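Long-range contact in hypothetical protein yiiM (PDB 1O65), which is of uncharacterised function but carries a MOSC domain, of a family generally associated with molybdenum and pyridoxal phosphate binding and with oxidoreductase activity: residues W118-R129 with W156-S167. Sequence-based numbering, arbitrary orientation.
Sequences WGEALIQVSQPR and WLYSVIAPGKVS
Val166 points its CB at the face of the Trp118 indole, 3.5 Å from the centroid of the six-membered ring and only 8° off the ring normal, a CH-pi contact in which the two side chains cross at about a right angle. From that CB the valine forks: CG1 runs to Trp118 CE3 (3.5 Å) and on to the methyl of Ala121, while CG2 covers the far rim at CH2 and CZ3. With CG anti to the backbone N (chi1 -174°), the indole swings toward Val166, and at its edge NE1 gives a weak hydrogen bond to Ser167 O, with a second weak one to Ala170 O. A leucine in place of Trp118 would probably strip Val166 of its flat platform and leave Ser167 O without this donor. Further along, Ile123 CD1 sits over one face of the Tyr158 ring, 3.4 Å from its CD2, and Val125 CG2 touches the same ring obliquely at CE2. The tyrosine is held at its tip as well: Trp156 NE1 donates almost straight to Tyr158 OH (2.9 Å), and that hydroxyl also bonds His71 ND1. Strands 121-128 and 156-160 pair antiparallel, Gln124 and Ser159 exchanging two backbone bonds. A classic bulge at Ile161 and Ala162, both facing Leu122, shifts the register. Strand 121-128 lies between strands 115-118 and 156-160 in the MOSC domain's mixed sheet, whereas past the corner at Ile161 strand 164-167 joins strand 43-47 in a separate antiparallel sheet.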
# COMPACT_ATOMS: atom_id res chain seq x y z
N TRP A 118 13.35 -8.89 -3.45
CA TRP A 118 14.04 -7.62 -3.32
C TRP A 118 15.37 -7.85 -2.59
O TRP A 118 15.42 -8.04 -1.38
CB TRP A 118 13.19 -6.59 -2.56
CG TRP A 118 13.77 -5.20 -2.51
CD1 TRP A 118 14.59 -4.63 -3.45
CD2 TRP A 118 13.54 -4.18 -1.53
NE1 TRP A 118 14.90 -3.35 -3.11
CE2 TRP A 118 14.29 -3.05 -1.91
CE3 TRP A 118 12.81 -4.13 -0.34
CZ2 TRP A 118 14.31 -1.87 -1.17
CZ3 TRP A 118 12.84 -2.96 0.40
CH2 TRP A 118 13.56 -1.84 -0.01
N GLY A 119 16.43 -7.96 -3.41
CA GLY A 119 17.77 -8.21 -2.90
C GLY A 119 17.72 -9.56 -2.17
O GLY A 119 17.38 -10.57 -2.80
N GLU A 120 17.97 -9.57 -0.86
CA GLU A 120 17.93 -10.86 -0.16
C GLU A 120 16.55 -11.09 0.46
O GLU A 120 16.38 -12.11 1.11
CB GLU A 120 18.94 -10.88 0.99
CG GLU A 120 20.24 -10.18 0.65
CD GLU A 120 21.16 -11.12 -0.11
OE1 GLU A 120 20.80 -11.53 -1.23
OE2 GLU A 120 22.22 -11.41 0.50
N ALA A 121 15.60 -10.19 0.26
CA ALA A 121 14.30 -10.31 0.88
C ALA A 121 13.20 -10.82 -0.03
O ALA A 121 13.34 -10.94 -1.23
CB ALA A 121 13.87 -8.96 1.47
N LEU A 122 12.08 -11.13 0.58
CA LEU A 122 10.85 -11.60 -0.02
C LEU A 122 9.70 -10.84 0.67
O LEU A 122 9.59 -10.87 1.90
CB LEU A 122 10.63 -13.10 0.15
CG LEU A 122 11.52 -14.02 -0.67
CD1 LEU A 122 11.23 -15.48 -0.34
CD2 LEU A 122 11.39 -13.75 -2.16
N ILE A 123 8.95 -10.09 -0.13
CA ILE A 123 7.86 -9.29 0.40
C ILE A 123 6.56 -9.67 -0.32
O ILE A 123 6.63 -10.16 -1.46
CB ILE A 123 8.14 -7.78 0.26
CG1 ILE A 123 8.21 -7.34 -1.19
CG2 ILE A 123 9.42 -7.44 1.03
CD1 ILE A 123 8.35 -5.84 -1.43
N GLN A 124 5.45 -9.48 0.39
CA GLN A 124 4.15 -9.82 -0.15
C GLN A 124 3.12 -8.71 0.06
O GLN A 124 2.97 -8.20 1.16
CB GLN A 124 3.63 -11.12 0.46
CG GLN A 124 2.24 -11.52 -0.12
CD GLN A 124 1.86 -12.92 0.32
OE1 GLN A 124 1.84 -13.22 1.51
NE2 GLN A 124 1.54 -13.78 -0.62
N VAL A 125 2.38 -8.40 -1.00
CA VAL A 125 1.35 -7.34 -0.91
C VAL A 125 0.26 -7.82 0.02
O VAL A 125 -0.29 -8.90 -0.20
CB VAL A 125 0.79 -6.96 -2.28
CG1 VAL A 125 -0.33 -5.93 -2.16
CG2 VAL A 125 1.91 -6.43 -3.17
N SER A 126 -0.03 -7.07 1.07
CA SER A 126 -0.99 -7.55 2.08
C SER A 126 -2.29 -6.78 2.10
O SER A 126 -3.32 -7.29 2.54
CB SER A 126 -0.30 -7.46 3.45
OG SER A 126 -0.22 -6.07 3.80
N GLN A 127 -2.30 -5.54 1.61
CA GLN A 127 -3.53 -4.75 1.58
C GLN A 127 -3.29 -3.40 0.90
O GLN A 127 -2.15 -2.94 0.81
CB GLN A 127 -4.01 -4.45 3.02
CG GLN A 127 -3.00 -3.61 3.81
CD GLN A 127 -3.59 -3.09 5.12
OE1 GLN A 127 -3.78 -3.81 6.10
NE2 GLN A 127 -3.97 -1.81 5.13
N PRO A 128 -4.37 -2.80 0.42
CA PRO A 128 -4.28 -1.44 -0.13
C PRO A 128 -4.01 -0.52 1.05
O PRO A 128 -4.23 -0.97 2.19
CB PRO A 128 -5.63 -1.19 -0.76
CG PRO A 128 -6.34 -2.49 -0.80
CD PRO A 128 -5.70 -3.39 0.23
N ARG A 129 -3.30 0.58 0.89
CA ARG A 129 -3.06 1.50 2.00
C ARG A 129 -4.36 2.26 2.29
O ARG A 129 -5.06 2.71 1.37
CB ARG A 129 -1.90 2.43 1.68
CG ARG A 129 -1.50 3.41 2.81
CD ARG A 129 -2.27 4.73 2.64
NE ARG A 129 -1.67 5.79 3.46
CZ ARG A 129 -0.54 6.43 3.15
NH1 ARG A 129 0.13 6.13 2.04
NH2 ARG A 129 -0.08 7.35 4.00
N TRP A 156 -0.10 0.64 -1.45
CA TRP A 156 -0.36 -0.63 -0.76
C TRP A 156 0.75 -0.97 0.23
O TRP A 156 1.83 -0.40 0.18
CB TRP A 156 -0.47 -1.75 -1.80
CG TRP A 156 0.72 -1.80 -2.71
CD1 TRP A 156 1.89 -2.47 -2.52
CD2 TRP A 156 0.85 -1.11 -3.96
NE1 TRP A 156 2.72 -2.27 -3.59
CE2 TRP A 156 2.12 -1.42 -4.48
CE3 TRP A 156 0.02 -0.24 -4.69
CZ2 TRP A 156 2.59 -0.89 -5.68
CZ3 TRP A 156 0.48 0.28 -5.88
CH2 TRP A 156 1.75 -0.05 -6.36
N LEU A 157 0.48 -1.96 1.11
CA LEU A 157 1.50 -2.28 2.11
C LEU A 157 2.04 -3.67 1.82
O LEU A 157 1.40 -4.39 1.04
CB LEU A 157 0.91 -2.23 3.51
CG LEU A 157 0.15 -0.98 3.92
CD1 LEU A 157 -0.46 -1.08 5.30
CD2 LEU A 157 1.09 0.25 3.82
N TYR A 158 3.16 -4.03 2.43
CA TYR A 158 3.69 -5.37 2.26
C TYR A 158 3.94 -6.06 3.61
O TYR A 158 4.17 -5.37 4.60
CB TYR A 158 5.04 -5.36 1.55
CG TYR A 158 5.12 -4.84 0.16
CD1 TYR A 158 5.34 -3.48 -0.08
CD2 TYR A 158 5.02 -5.67 -0.93
CE1 TYR A 158 5.45 -2.98 -1.36
CE2 TYR A 158 5.13 -5.19 -2.23
CZ TYR A 158 5.33 -3.85 -2.43
OH TYR A 158 5.44 -3.33 -3.69
N SER A 159 3.82 -7.39 3.60
CA SER A 159 4.28 -8.16 4.76
C SER A 159 5.68 -8.66 4.35
O SER A 159 5.97 -8.76 3.14
CB SER A 159 3.42 -9.33 5.17
OG SER A 159 3.27 -10.24 4.10
N VAL A 160 6.54 -8.89 5.31
CA VAL A 160 7.88 -9.37 4.95
C VAL A 160 7.90 -10.88 5.05
O VAL A 160 7.77 -11.42 6.13
CB VAL A 160 8.95 -8.65 5.79
CG1 VAL A 160 10.33 -9.28 5.64
CG2 VAL A 160 9.04 -7.18 5.35
N ILE A 161 8.02 -11.57 3.91
CA ILE A 161 8.05 -13.01 3.88
C ILE A 161 9.43 -13.52 4.30
O ILE A 161 9.51 -14.47 5.06
CB ILE A 161 7.67 -13.57 2.51
CG1 ILE A 161 6.27 -13.14 2.08
CG2 ILE A 161 7.83 -15.10 2.49
CD1 ILE A 161 5.16 -13.37 3.07
N ALA A 162 10.50 -12.96 3.78
CA ALA A 162 11.85 -13.37 4.19
C ALA A 162 12.70 -12.10 4.39
O ALA A 162 12.91 -11.33 3.44
CB ALA A 162 12.56 -14.26 3.19
N PRO A 163 13.12 -11.92 5.64
CA PRO A 163 13.95 -10.77 5.96
C PRO A 163 15.30 -10.85 5.30
O PRO A 163 15.77 -11.95 4.94
CB PRO A 163 14.02 -10.74 7.48
CG PRO A 163 13.03 -11.70 7.99
CD PRO A 163 12.47 -12.48 6.84
N GLY A 164 15.91 -9.71 4.99
CA GLY A 164 17.22 -9.73 4.35
C GLY A 164 17.72 -8.35 3.96
O GLY A 164 17.01 -7.35 4.11
N LYS A 165 18.97 -8.28 3.50
CA LYS A 165 19.54 -7.04 3.05
C LYS A 165 18.87 -6.68 1.71
O LYS A 165 18.61 -7.54 0.89
CB LYS A 165 21.05 -7.11 2.82
CG LYS A 165 21.93 -6.61 3.95
CD LYS A 165 23.39 -6.65 3.51
CE LYS A 165 24.35 -6.45 4.65
NZ LYS A 165 23.88 -5.43 5.63
N VAL A 166 18.53 -5.41 1.59
CA VAL A 166 17.87 -4.85 0.42
C VAL A 166 18.58 -3.52 0.14
O VAL A 166 19.42 -3.13 0.96
CB VAL A 166 16.39 -4.55 0.72
CG1 VAL A 166 15.58 -5.79 1.07
CG2 VAL A 166 16.28 -3.54 1.86
N SER A 167 18.25 -2.86 -0.96
CA SER A 167 18.86 -1.56 -1.21
C SER A 167 18.17 -0.84 -2.35
O SER A 167 17.41 -1.40 -3.14
CB SER A 167 20.37 -1.69 -1.46
OG SER A 167 20.66 -2.02 -2.80
O HOH W 1 1.00 -11.35 3.30